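Local structure of ubiquitin domain-containing protein DSK2,putative (Plasmodium falciparum, 6JL3) at residues T26-K31 / I40-Q45; K15-A20 / E36-P41; K32-H37 / Q45-K50. The protein probably acts as a shuttle factor that carries ubiquitinated cargo to the proteasome, its ubiquitin-like domain being recognised by proteasomal receptors. One frame throughout, in Å; residues are numbered along the deposited sequence.

Contact 1 of 3, residues T26-K31 / I40-Q45; sequences TVLDLK and IPVEAQ
Leu-28 is the first residue of 26-31 to touch 40-45: its CD1 methyl lies 3.6 Å from CG1 of Val-42, the two side chains crossing at about a right angle. The first turn of the helix, which carries Leu-28, is closed by a capping box, in which Asp-29 N donates to Thr-26 OG1 and Thr-26 N donates in return to Asp-29 OD2. Lys-31 has the largest share of the contact. Its CB and CG run past the amide of Gln-45 in the opposite direction, with Gln-45 OE1 3.3 Å from Lys-31 CB. Because CG stands anti to the carbonyl carbon (chi1 -71°) and the chain beyond is extended, the ammonium group is carried to the end of the 3-10 turn 42-44. There Lys-31 NZ makes a weak hydrogen bond to Gln-45 O at 3.3 Å, and a water joins it to Val-42 O, accepting from Lys-31 NZ at 2.9 Å; a salt bridge to Asp-56 is its strongest tie. The backbone end of Lys-31 is engaged too. Gln-45 NE2 donates to Lys-31 O at 3.2 Å with a bent N-H...O angle of 145°, and to Ile-40 O at 3.0 Å with a straighter one of 162°. This one buried amide nitrogen therefore bridges a helix carbonyl and a loop carbonyl, which fixes the rotation of the amide. In the ubiquitin fold the contact joins the first turns of helix 27-35 to the loop that leads into strand 45-49, while Leu-30 and Lys-31 pack on Ile-47 of that strand and Gln-45 on Leu-73 of strand 70-75.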
ATOM      1  N   THR A  26      -8.039  -4.639  -3.259  1.00 11.86           N
ATOM      2  CA  THR A  26      -7.953  -3.394  -4.009  1.00 11.83           C
ATOM      3  C   THR A  26      -6.980  -2.427  -3.334  1.00 10.89           C
ATOM      4  O   THR A  26      -6.602  -2.585  -2.164  1.00 10.94           O
ATOM      5  CB  THR A  26      -9.314  -2.710  -4.102  1.00 13.11           C
ATOM      6  OG1 THR A  26      -9.729  -2.347  -2.775  1.00 14.01           O
ATOM      7  CG2 THR A  26     -10.328  -3.620  -4.769  1.00 14.40           C
ATOM      8  N   VAL A  27      -6.608  -1.384  -4.080  1.00 10.62           N
ATOM      9  CA  VAL A  27      -5.803  -0.299  -3.521  1.00 11.04           C
ATOM     10  C   VAL A  27      -6.497   0.332  -2.317  1.00 11.28           C
ATOM     11  O   VAL A  27      -5.857   0.632  -1.301  1.00 10.80           O
ATOM     12  CB  VAL A  27      -5.497   0.730  -4.623  1.00 11.26           C
ATOM     13  CG1 VAL A  27      -4.847   1.977  -4.053  1.00 11.66           C
ATOM     14  CG2 VAL A  27      -4.624   0.085  -5.690  1.00 11.43           C
ATOM     15  N   LEU A  28      -7.811   0.542  -2.406  1.00 11.16           N
ATOM     16  CA  LEU A  28      -8.545   1.087  -1.268  1.00 11.86           C
ATOM     17  C   LEU A  28      -8.465   0.154  -0.059  1.00 11.72           C
ATOM     18  O   LEU A  28      -8.259   0.612   1.074  1.00 11.89           O
ATOM     19  CB  LEU A  28      -9.996   1.367  -1.655  1.00 13.81           C
ATOM     20  CG  LEU A  28     -10.835   2.022  -0.552  1.00 15.64           C
ATOM     21  CD1 LEU A  28     -10.242   3.352  -0.096  1.00 17.57           C
ATOM     22  CD2 LEU A  28     -12.290   2.208  -1.002  1.00 17.85           C
ATOM     23  N   ASP A  29      -8.619  -1.157  -0.278  1.00 11.44           N
ATOM     24  CA  ASP A  29      -8.429  -2.122   0.805  1.00 12.16           C
ATOM     25  C   ASP A  29      -7.056  -1.943   1.446  1.00 10.96           C
ATOM     26  O   ASP A  29      -6.912  -2.012   2.674  1.00 11.12           O
ATOM     27  CB  ASP A  29      -8.511  -3.563   0.279  1.00 13.23           C
ATOM     28  CG  ASP A  29      -9.913  -4.019  -0.098  0.63 11.28           C
ATOM     29  OD1 ASP A  29     -10.905  -3.539   0.474  0.71 12.73           O
ATOM     30  OD2 ASP A  29     -10.012  -4.912  -0.976  0.74 13.57           O
ATOM     31  N   LEU A  30      -6.026  -1.771   0.611  1.00 10.14           N
ATOM     32  CA  LEU A  30      -4.662  -1.604   1.104  1.00 10.11           C
ATOM     33  C   LEU A  30      -4.507  -0.307   1.886  1.00  9.52           C
ATOM     34  O   LEU A  30      -3.819  -0.288   2.909  1.00 10.22           O
ATOM     35  CB  LEU A  30      -3.696  -1.683  -0.076  1.00 10.52           C
ATOM     36  CG  LEU A  30      -2.211  -1.637   0.264  1.00 11.05           C
ATOM     37  CD1 LEU A  30      -1.843  -2.778   1.203  1.00 12.68           C
ATOM     38  CD2 LEU A  30      -1.365  -1.683  -0.998  1.00 12.45           C
ATOM     39  N   LYS A  31      -5.145   0.781   1.444  1.00  9.77           N
ATOM     40  CA  LYS A  31      -5.125   2.018   2.219  1.00 10.40           C
ATOM     41  C   LYS A  31      -5.776   1.822   3.585  1.00 10.31           C
ATOM     42  O   LYS A  31      -5.306   2.367   4.592  1.00 10.30           O
ATOM     43  CB  LYS A  31      -5.828   3.140   1.461  1.00 10.57           C
ATOM     44  CG  LYS A  31      -5.076   3.645   0.243  1.00 10.95           C
ATOM     45  CD  LYS A  31      -5.824   4.777  -0.448  1.00 11.79           C
ATOM     46  CE  LYS A  31      -4.979   5.382  -1.552  1.00 13.33           C
ATOM     47  NZ  LYS A  31      -5.742   6.379  -2.346  1.00 15.57           N
ATOM     48  N   ILE A  40      -2.117   8.185   9.051  1.00 14.13           N
ATOM     49  CA  ILE A  40      -2.526   8.887   7.846  1.00 14.05           C
ATOM     50  C   ILE A  40      -3.895   8.345   7.462  1.00 13.92           C
ATOM     51  O   ILE A  40      -4.024   7.151   7.166  1.00 14.25           O
ATOM     52  CB  ILE A  40      -1.541   8.702   6.679  1.00 13.56           C
ATOM     53  CG1 ILE A  40      -0.113   9.054   7.093  1.00 15.43           C
ATOM     54  CG2 ILE A  40      -1.974   9.567   5.494  1.00 14.14           C
ATOM     55  CD1 ILE A  40       0.915   8.798   6.000  1.00 16.38           C
ATOM     56  N   PRO A  41      -4.948   9.162   7.449  1.00 14.70           N
ATOM     57  CA  PRO A  41      -6.273   8.649   7.093  1.00 16.20           C
ATOM     58  C   PRO A  41      -6.335   8.290   5.618  1.00 14.02           C
ATOM     59  O   PRO A  41      -5.584   8.802   4.785  1.00 13.80           O
ATOM     60  CB  PRO A  41      -7.213   9.814   7.416  1.00 18.88           C
ATOM     61  CG  PRO A  41      -6.357  11.029   7.281  1.00 20.99           C
ATOM     62  CD  PRO A  41      -4.964  10.616   7.705  1.00 17.38           C
ATOM     63  N   VAL A  42      -7.272   7.396   5.300  1.00 14.87           N
ATOM     64  CA  VAL A  42      -7.340   6.820   3.957  1.00 14.85           C
ATOM     65  C   VAL A  42      -7.359   7.908   2.894  1.00 13.70           C
ATOM     66  O   VAL A  42      -6.658   7.824   1.879  1.00 13.80           O
ATOM     67  CB  VAL A  42      -8.565   5.899   3.850  1.00 16.36           C
ATOM     68  CG1 VAL A  42      -8.901   5.613   2.400  1.00 17.76           C
ATOM     69  CG2 VAL A  42      -8.312   4.624   4.630  1.00 16.18           C
ATOM     70  N   GLU A  43      -8.182   8.931   3.097  1.00 14.01           N
ATOM     71  CA  GLU A  43      -8.388   9.941   2.068  1.00 15.34           C
ATOM     72  C   GLU A  43      -7.153  10.801   1.826  1.00 15.35           C
ATOM     73  O   GLU A  43      -7.050  11.419   0.762  1.00 17.20           O
ATOM     74  CB  GLU A  43      -9.608  10.787   2.433  1.00 18.58           C
ATOM     75  CG  GLU A  43     -10.913   9.985   2.507  1.00 24.14           C
ATOM     76  CD  GLU A  43     -11.165   9.317   3.859  0.62 26.93           C
ATOM     77  OE1 GLU A  43     -12.226   8.675   3.999  0.61 30.67           O
ATOM     78  OE2 GLU A  43     -10.321   9.425   4.776  1.00 25.95           O
ATOM     79  N   ALA A  44      -6.210  10.846   2.768  1.00 14.32           N
ATOM     80  CA  ALA A  44      -4.979  11.610   2.587  1.00 14.86           C
ATOM     81  C   ALA A  44      -3.830  10.771   2.045  1.00 13.34           C
ATOM     82  O   ALA A  44      -2.772  11.324   1.728  1.00 17.09           O
ATOM     83  CB  ALA A  44      -4.534  12.231   3.913  1.00 17.53           C
ATOM     84  N   GLN A  45      -4.003   9.457   1.948  1.00 11.36           N
ATOM     85  CA  GLN A  45      -2.920   8.586   1.537  1.00 10.45           C
ATOM     86  C   GLN A  45      -2.747   8.564   0.031  1.00 10.85           C
ATOM     87  O   GLN A  45      -3.724   8.497  -0.727  1.00 12.04           O
ATOM     88  CB  GLN A  45      -3.213   7.156   1.956  1.00 10.34           C
ATOM     89  CG  GLN A  45      -3.166   6.889   3.420  1.00 10.57           C
ATOM     90  CD  GLN A  45      -3.469   5.446   3.741  1.00 10.92           C
ATOM     91  OE1 GLN A  45      -3.257   4.549   2.920  1.00 11.42           O
ATOM     92  NE2 GLN A  45      -3.984   5.206   4.938  1.00 12.46           N
TER
HETATM   93  O   HOH W   1      -7.218   8.231  -0.739  1.00 21.62           O

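Contact 2 of 3, residues K15-A20 / E36-P41; sequences KEFTVA and EHVDIP
Phe-17 and His-37 meet chiefly through a CH-pi contact: CB of His-37 sits over the centre of the phenyl face, 3.7 Å from the centroid of the Phe-17 ring and 11° off its normal. The two rings are nearly parallel, their planes 7° apart, yet slid so far that they barely overlap, with 5.0 Å between the Phe-17 and His-37 centroids. What lies on the phenyl face is thus the methylene of His-37 rather than its imidazole. A second CH-pi contact comes from Val-19, whose CG1 approaches one face of the imidazole, 3.7 Å from the centroid of the His-37 ring and displaced toward the NE2 and CE1 rim. The same methyl lies in the plane of the Phe-17 ring, at its edge, and so fills the step between the two offset rings. Imidazole rotation is set from outside the contact, by a hydrogen bond from His-37 ND1 to Ile-33 O.

In the ubiquitin fold this is where strand 15-21, at one border of the sheet, faces the chain leaving helix 27-35. Phe-17 and Val-19, alternate residues of the strand, project toward that chain; Thr-18 between them points the other way and bonds to Ser-8 on the adjacent strand.

Purely apolar packing completes the contact. CG1 of Val-38 rests 3.6 Å from CE1 of Phe-17, approaching the ring obliquely. With CG between the backbone N and the carbonyl carbon (chi1 67°), the Phe-17 ring is placed against His-37 CB and beside Val-38 at once.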
ATOM      1  N   LYS A  15       9.315   6.147   8.731  1.00 12.71           N
ATOM      2  CA  LYS A  15       8.520   5.072   9.299  1.00 11.16           C
ATOM      3  C   LYS A  15       8.457   3.912   8.314  1.00 10.35           C
ATOM      4  O   LYS A  15       8.434   4.104   7.090  1.00 12.16           O
ATOM      5  CB  LYS A  15       7.130   5.597   9.651  1.00 13.56           C
ATOM      6  CG  LYS A  15       7.211   6.677  10.730  1.00 17.31           C
ATOM      7  CD  LYS A  15       5.864   7.183  11.174  1.00 22.99           C
ATOM      8  CE  LYS A  15       5.210   8.013  10.088  1.00 23.40           C
ATOM      9  NZ  LYS A  15       4.289   9.004  10.698  1.00 26.88           N
ATOM     10  N   GLU A  16       8.453   2.696   8.850  1.00 10.02           N
ATOM     11  CA  GLU A  16       8.409   1.496   8.031  1.00 10.30           C
ATOM     12  C   GLU A  16       7.566   0.425   8.705  1.00 10.28           C
ATOM     13  O   GLU A  16       7.642   0.248   9.923  1.00 11.42           O
ATOM     14  CB  GLU A  16       9.824   0.929   7.808  1.00 14.55           C
ATOM     15  CG  GLU A  16      10.783   1.854   7.075  1.00 18.53           C
ATOM     16  CD  GLU A  16      12.152   1.234   6.859  1.00 28.78           C
ATOM     17  OE1 GLU A  16      12.380   0.101   7.331  1.00 33.89           O
ATOM     18  OE2 GLU A  16      13.000   1.881   6.210  1.00 31.66           O
ATOM     19  N   PHE A  17       6.777  -0.288   7.906  1.00  9.88           N
ATOM     20  CA  PHE A  17       6.061  -1.464   8.387  1.00 10.26           C
ATOM     21  C   PHE A  17       5.856  -2.418   7.220  1.00  9.90           C
ATOM     22  O   PHE A  17       5.903  -2.019   6.055  1.00 10.86           O
ATOM     23  CB  PHE A  17       4.718  -1.122   9.064  1.00 11.28           C
ATOM     24  CG  PHE A  17       3.687  -0.566   8.126  1.00 11.21           C
ATOM     25  CD1 PHE A  17       3.670   0.786   7.821  1.00 11.70           C
ATOM     26  CD2 PHE A  17       2.735  -1.387   7.539  1.00 11.96           C
ATOM     27  CE1 PHE A  17       2.734   1.305   6.955  1.00 12.68           C
ATOM     28  CE2 PHE A  17       1.796  -0.868   6.672  1.00 13.76           C
ATOM     29  CZ  PHE A  17       1.795   0.478   6.374  1.00 13.41           C
ATOM     30  N   THR A  18       5.623  -3.688   7.554  1.00 10.12           N
ATOM     31  CA  THR A  18       5.339  -4.729   6.572  1.00 10.08           C
ATOM     32  C   THR A  18       4.030  -5.401   6.954  1.00 10.74           C
ATOM     33  O   THR A  18       3.770  -5.628   8.137  1.00 12.72           O
ATOM     34  CB  THR A  18       6.468  -5.776   6.535  1.00 11.75           C
ATOM     35  OG1 THR A  18       7.700  -5.135   6.173  1.00 13.56           O
ATOM     36  CG2 THR A  18       6.167  -6.899   5.549  1.00 13.67           C
ATOM     37  N   VAL A  19       3.201  -5.695   5.948  1.00 10.55           N
ATOM     38  CA  VAL A  19       1.944  -6.404   6.145  1.00 10.68           C
ATOM     39  C   VAL A  19       1.881  -7.614   5.223  1.00  9.93           C
ATOM     40  O   VAL A  19       2.518  -7.662   4.172  1.00 12.76           O
ATOM     41  CB  VAL A  19       0.707  -5.503   5.933  1.00 11.78           C
ATOM     42  CG1 VAL A  19       0.516  -4.586   7.121  1.00 13.40           C
ATOM     43  CG2 VAL A  19       0.826  -4.706   4.637  1.00 12.93           C
ATOM     44  N   ALA A  20       1.087  -8.594   5.634  1.00 10.02           N
ATOM     45  CA  ALA A  20       0.798  -9.777   4.834  1.00 10.29           C
ATOM     46  C   ALA A  20      -0.624  -9.636   4.312  1.00 10.53           C
ATOM     47  O   ALA A  20      -1.572  -9.567   5.100  1.00 11.63           O
ATOM     48  CB  ALA A  20       0.941 -11.045   5.676  1.00 13.36           C
ATOM     49  N   GLU A  36      -4.610   1.483   9.569  1.00 10.88           N
ATOM     50  CA  GLU A  36      -4.535   0.756  10.830  1.00 11.55           C
ATOM     51  C   GLU A  36      -3.102   0.542  11.299  1.00 12.44           C
ATOM     52  O   GLU A  36      -2.901  -0.020  12.381  1.00 15.04           O
ATOM     53  CB  GLU A  36      -5.303  -0.567  10.701  1.00 11.97           C
ATOM     54  CG  GLU A  36      -6.809  -0.322  10.575  1.00 12.53           C
ATOM     55  CD  GLU A  36      -7.682  -1.567  10.555  0.80 10.62           C
ATOM     56  OE1 GLU A  36      -7.165  -2.694  10.446  0.74 11.40           O
ATOM     57  OE2 GLU A  36      -8.921  -1.404  10.649  0.78 12.69           O
ATOM     58  N   HIS A  37      -2.114   1.008  10.527  1.00 10.94           N
ATOM     59  CA  HIS A  37      -0.707   0.894  10.887  1.00 11.00           C
ATOM     60  C   HIS A  37       0.024   2.219  11.059  1.00 11.31           C
ATOM     61  O   HIS A  37       1.050   2.239  11.745  1.00 13.82           O
ATOM     62  CB  HIS A  37       0.049   0.037   9.853  1.00 11.59           C
ATOM     63  CG  HIS A  37      -0.338  -1.405   9.897  1.00 11.45           C
ATOM     64  ND1 HIS A  37      -1.488  -1.890   9.304  1.00 11.59           N
ATOM     65  CD2 HIS A  37       0.242  -2.466  10.507  1.00 12.46           C
ATOM     66  CE1 HIS A  37      -1.587  -3.184   9.536  1.00 11.98           C
ATOM     67  NE2 HIS A  37      -0.546  -3.564  10.263  1.00 13.49           N
ATOM     68  N   VAL A  38      -0.451   3.314  10.457  1.00 10.80           N
ATOM     69  CA  VAL A  38       0.187   4.620  10.561  1.00 10.91           C
ATOM     70  C   VAL A  38      -0.902   5.682  10.627  1.00 11.78           C
ATOM     71  O   VAL A  38      -2.048   5.458  10.234  1.00 13.58           O
ATOM     72  CB  VAL A  38       1.152   4.914   9.388  1.00 12.84           C
ATOM     73  CG1 VAL A  38       2.277   3.897   9.369  0.50 13.37           C
ATOM     74  CG2 VAL A  38       0.425   4.940   8.044  1.00 13.76           C
ATOM     75  N   ASP A  39      -0.518   6.860  11.120  1.00 12.82           N
ATOM     76  CA  ASP A  39      -1.467   7.942  11.377  1.00 14.73           C
ATOM     77  C   ASP A  39      -1.661   8.817  10.139  1.00 15.48           C
ATOM     78  O   ASP A  39      -1.411  10.024  10.149  1.00 17.28           O
ATOM     79  CB  ASP A  39      -0.987   8.764  12.568  1.00 16.71           C
ATOM     80  CG  ASP A  39      -1.984   9.816  13.008  1.00 19.44           C
ATOM     81  OD1 ASP A  39      -3.203   9.594  12.871  1.00 20.87           O
ATOM     82  OD2 ASP A  39      -1.530  10.870  13.502  1.00 21.19           O
ATOM     83  N   ILE A  40      -2.117   8.185   9.051  1.00 14.13           N
ATOM     84  CA  ILE A  40      -2.526   8.887   7.846  1.00 14.05           C
ATOM     85  C   ILE A  40      -3.895   8.345   7.462  1.00 13.92           C
ATOM     86  O   ILE A  40      -4.024   7.151   7.166  1.00 14.25           O
ATOM     87  CB  ILE A  40      -1.541   8.702   6.679  1.00 13.56           C
ATOM     88  CG1 ILE A  40      -0.113   9.054   7.093  1.00 15.43           C
ATOM     89  CG2 ILE A  40      -1.974   9.567   5.494  1.00 14.14           C
ATOM     90  CD1 ILE A  40       0.915   8.798   6.000  1.00 16.38           C
ATOM     91  N   PRO A  41      -4.948   9.162   7.449  1.00 14.70           N
ATOM     92  CA  PRO A  41      -6.273   8.649   7.093  1.00 16.20           C
ATOM     93  C   PRO A  41      -6.335   8.290   5.618  1.00 14.02           C
ATOM     94  O   PRO A  41      -5.584   8.802   4.785  1.00 13.80           O
ATOM     95  CB  PRO A  41      -7.213   9.814   7.416  1.00 18.88           C
ATOM     96  CG  PRO A  41      -6.357  11.029   7.281  1.00 20.99           C
ATOM     97  CD  PRO A  41      -4.964  10.616   7.705  1.00 17.38           C
TER

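Contact 3 of 3, residues K32-H37 / Q45-K50; sequences KICAEH and QRIIFK
Cys-34 and Ala-35 meet the terminal amide of Gln-45 with different atoms, one toward its oxygen and the other toward its nitrogen. CB of Cys-34 lies 3.4 Å from OE1 of Gln-45, whereas CB of Ala-35 packs 3.6 Å from NE2 of Gln-45. The amide is thus laid along the helix with its two ends against consecutive residues. No hydrogen bond crosses here: the backbone N of Ala-35 is 3.4 Å from Gln-45 NE2, but both are donors, and NE2 has its acceptors in the loop and the helix.

The sulfur of Cys-34, placed anti to the carbonyl carbon (chi1 -74°), stays near the amide, with SG 4.2 Å from Gln-45 OE1. Its apolar contact with the strand is loose, Cys-34 SG lying 4.5 Å from Ile-47 CD1. Ile-47 reaches in the same general direction as Gln-45, as expected for alternate residues of a strand.

This buried contact, about 4 Å from the centre of the chain (centre to centre), is part of the helix-on-sheet packing of the ubiquitin fold. Ile-47 packs further on Met-71 of strand 70-75 and on Leu-54, and Cys-34 also touches Phe-17 of strand 15-21.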
ATOM      1  N   LYS A  32      -6.875   1.071   3.644  1.00 10.27           N
ATOM      2  CA  LYS A  32      -7.513   0.798   4.929  1.00 10.76           C
ATOM      3  C   LYS A  32      -6.563   0.052   5.858  1.00 11.28           C
ATOM      4  O   LYS A  32      -6.505   0.341   7.062  1.00 11.76           O
ATOM      5  CB  LYS A  32      -8.826   0.040   4.728  1.00 11.60           C
ATOM      6  CG  LYS A  32      -9.905   0.906   4.094  1.00 13.78           C
ATOM      7  CD  LYS A  32     -11.100   0.096   3.637  1.00 16.73           C
ATOM      8  CE  LYS A  32     -12.173   1.021   3.089  1.00 18.55           C
ATOM      9  NZ  LYS A  32     -13.353   0.266   2.585  0.53 18.81           N
ATOM     10  N   ILE A  33      -5.796  -0.900   5.319  1.00 10.19           N
ATOM     11  CA  ILE A  33      -4.767  -1.572   6.104  1.00 10.86           C
ATOM     12  C   ILE A  33      -3.719  -0.567   6.573  1.00 10.57           C
ATOM     13  O   ILE A  33      -3.325  -0.551   7.746  1.00 10.91           O
ATOM     14  CB  ILE A  33      -4.135  -2.714   5.285  1.00 11.18           C
ATOM     15  CG1 ILE A  33      -5.140  -3.848   5.064  1.00 11.90           C
ATOM     16  CG2 ILE A  33      -2.879  -3.233   5.980  1.00 11.90           C
ATOM     17  CD1 ILE A  33      -4.683  -4.890   4.050  1.00 13.55           C
ATOM     18  N   CYS A  34      -3.250   0.295   5.671  1.00 10.21           N
ATOM     19  CA  CYS A  34      -2.226   1.269   6.035  1.00 10.33           C
ATOM     20  C   CYS A  34      -2.707   2.178   7.159  1.00 10.66           C
ATOM     21  O   CYS A  34      -1.932   2.524   8.065  1.00 10.78           O
ATOM     22  CB  CYS A  34      -1.821   2.102   4.822  1.00 10.69           C
ATOM     23  SG  CYS A  34      -0.802   1.238   3.627  1.00 12.16           S
ATOM     24  N   ALA A  35      -3.984   2.580   7.121  1.00 10.47           N
ATOM     25  CA  ALA A  35      -4.512   3.475   8.143  1.00 11.89           C
ATOM     26  C   ALA A  35      -4.570   2.812   9.513  1.00 11.29           C
ATOM     27  O   ALA A  35      -4.578   3.519  10.523  1.00 13.51           O
ATOM     28  CB  ALA A  35      -5.910   3.973   7.755  1.00 12.94           C
ATOM     29  N   GLU A  36      -4.610   1.483   9.569  1.00 10.88           N
ATOM     30  CA  GLU A  36      -4.535   0.756  10.830  1.00 11.55           C
ATOM     31  C   GLU A  36      -3.102   0.542  11.299  1.00 12.44           C
ATOM     32  O   GLU A  36      -2.901  -0.020  12.381  1.00 15.04           O
ATOM     33  CB  GLU A  36      -5.303  -0.567  10.701  1.00 11.97           C
ATOM     34  CG  GLU A  36      -6.809  -0.322  10.575  1.00 12.53           C
ATOM     35  CD  GLU A  36      -7.682  -1.567  10.555  0.80 10.62           C
ATOM     36  OE1 GLU A  36      -7.165  -2.694  10.446  0.74 11.40           O
ATOM     37  OE2 GLU A  36      -8.921  -1.404  10.649  0.78 12.69           O
ATOM     38  N   HIS A  37      -2.114   1.008  10.527  1.00 10.94           N
ATOM     39  CA  HIS A  37      -0.707   0.894  10.887  1.00 11.00           C
ATOM     40  C   HIS A  37       0.024   2.219  11.059  1.00 11.31           C
ATOM     41  O   HIS A  37       1.050   2.239  11.745  1.00 13.82           O
ATOM     42  CB  HIS A  37       0.049   0.037   9.853  1.00 11.59           C
ATOM     43  CG  HIS A  37      -0.338  -1.405   9.897  1.00 11.45           C
ATOM     44  ND1 HIS A  37      -1.488  -1.890   9.304  1.00 11.59           N
ATOM     45  CD2 HIS A  37       0.242  -2.466  10.507  1.00 12.46           C
ATOM     46  CE1 HIS A  37      -1.587  -3.184   9.536  1.00 11.98           C
ATOM     47  NE2 HIS A  37      -0.546  -3.564  10.263  1.00 13.49           N
ATOM     48  N   GLN A  45      -4.003   9.457   1.948  1.00 11.36           N
ATOM     49  CA  GLN A  45      -2.920   8.586   1.537  1.00 10.45           C
ATOM     50  C   GLN A  45      -2.747   8.564   0.031  1.00 10.85           C
ATOM     51  O   GLN A  45      -3.724   8.497  -0.727  1.00 12.04           O
ATOM     52  CB  GLN A  45      -3.213   7.156   1.956  1.00 10.34           C
ATOM     53  CG  GLN A  45      -3.166   6.889   3.420  1.00 10.57           C
ATOM     54  CD  GLN A  45      -3.469   5.446   3.741  1.00 10.92           C
ATOM     55  OE1 GLN A  45      -3.257   4.549   2.920  1.00 11.42           O
ATOM     56  NE2 GLN A  45      -3.984   5.206   4.938  1.00 12.46           N
ATOM     57  N   ARG A  46      -1.490   8.541  -0.400  1.00  9.83           N
ATOM     58  CA  ARG A  46      -1.146   8.231  -1.785  1.00 10.07           C
ATOM     59  C   ARG A  46      -0.132   7.096  -1.744  1.00 10.09           C
ATOM     60  O   ARG A  46       0.930   7.229  -1.112  1.00 10.51           O
ATOM     61  CB  ARG A  46      -0.568   9.464  -2.492  1.00 11.20           C
ATOM     62  CG  ARG A  46      -1.495  10.678  -2.483  1.00 13.23           C
ATOM     63  CD  ARG A  46      -2.771  10.446  -3.291  1.00 15.48           C
ATOM     64  NE  ARG A  46      -3.640  11.622  -3.294  1.00 16.14           N
ATOM     65  CZ  ARG A  46      -4.636  11.827  -2.441  1.00 19.25           C
ATOM     66  NH1 ARG A  46      -4.912  10.936  -1.500  1.00 19.75           N
ATOM     67  NH2 ARG A  46      -5.367  12.930  -2.530  1.00 22.50           N
ATOM     68  N   ILE A  47      -0.479   5.963  -2.359  1.00  9.14           N
ATOM     69  CA  ILE A  47       0.415   4.814  -2.438  1.00  9.05           C
ATOM     70  C   ILE A  47       1.160   4.875  -3.763  1.00  9.23           C
ATOM     71  O   ILE A  47       0.540   4.920  -4.841  1.00  9.66           O
ATOM     72  CB  ILE A  47      -0.340   3.489  -2.260  1.00  9.51           C
ATOM     73  CG1 ILE A  47      -0.999   3.437  -0.879  1.00 11.89           C
ATOM     74  CG2 ILE A  47       0.623   2.323  -2.470  1.00 10.66           C
ATOM     75  CD1 ILE A  47      -1.807   2.180  -0.608  1.00 12.68           C
ATOM     76  N   ILE A  48       2.493   4.886  -3.682  1.00  8.91           N
ATOM     77  CA  ILE A  48       3.374   5.051  -4.832  1.00  9.08           C
ATOM     78  C   ILE A  48       4.081   3.724  -5.076  1.00  8.82           C
ATOM     79  O   ILE A  48       4.731   3.186  -4.175  1.00  9.29           O
ATOM     80  CB  ILE A  48       4.414   6.166  -4.598  1.00 10.84           C
ATOM     81  CG1 ILE A  48       3.759   7.427  -4.015  1.00 12.77           C
ATOM     82  CG2 ILE A  48       5.218   6.395  -5.884  1.00 12.23           C
ATOM     83  CD1 ILE A  48       2.679   8.040  -4.833  1.00 14.64           C
ATOM     84  N   PHE A  49       3.975   3.218  -6.299  1.00  9.35           N
ATOM     85  CA  PHE A  49       4.528   1.916  -6.664  1.00  9.24           C
ATOM     86  C   PHE A  49       4.722   1.907  -8.170  1.00  9.47           C
ATOM     87  O   PHE A  49       3.845   2.369  -8.914  1.00  9.55           O
ATOM     88  CB  PHE A  49       3.556   0.815  -6.231  1.00 10.13           C
ATOM     89  CG  PHE A  49       4.000  -0.588  -6.563  1.00 10.00           C
ATOM     90  CD1 PHE A  49       5.145  -1.141  -6.002  1.00 11.26           C
ATOM     91  CD2 PHE A  49       3.230  -1.382  -7.397  1.00 11.01           C
ATOM     92  CE1 PHE A  49       5.521  -2.444  -6.301  1.00 11.99           C
ATOM     93  CE2 PHE A  49       3.594  -2.679  -7.692  1.00 13.95           C
ATOM     94  CZ  PHE A  49       4.741  -3.209  -7.146  1.00 13.14           C
ATOM     95  N   LYS A  50       5.887   1.436  -8.611  1.00 10.22           N
ATOM     96  CA  LYS A  50       6.198   1.364 -10.044  1.00 10.57           C
ATOM     97  C   LYS A  50       5.983   2.707 -10.740  1.00 11.47           C
ATOM     98  O   LYS A  50       5.493   2.783 -11.874  1.00 12.81           O
ATOM     99  CB  LYS A  50       5.424   0.233 -10.729  1.00 11.96           C
ATOM    100  CG  LYS A  50       5.886  -1.142 -10.280  1.00 12.51           C
ATOM    101  CD  LYS A  50       5.162  -2.240 -11.039  1.00 14.05           C
ATOM    102  CE  LYS A  50       5.744  -3.612 -10.744  1.00 16.96           C
ATOM    103  NZ  LYS A  50       5.000  -4.677 -11.485  1.00 18.92           N
TER

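In the fold
From the N terminus, strand 15-21 comes first, and contact 2 closes the widest loop by bringing it against residues 36-41, with the whole of helix 27-35 enclosed between. Contacts 1 and 3 both start on that helix, one on its first half and one on its second, and cross along the chain: 32-37 falls inside the loop closed by contact 1, but its partner 45-50 runs on beyond the end of that loop. Contact 3 begins where contact 2 ends, sharing Glu-36 and His-37; contacts 1 and 2 share Ile-40 and Pro-41, and Gln-45 belongs to both 1 and 3. Together they tie the helix and the loop after it to strands 15-21 and 45-49.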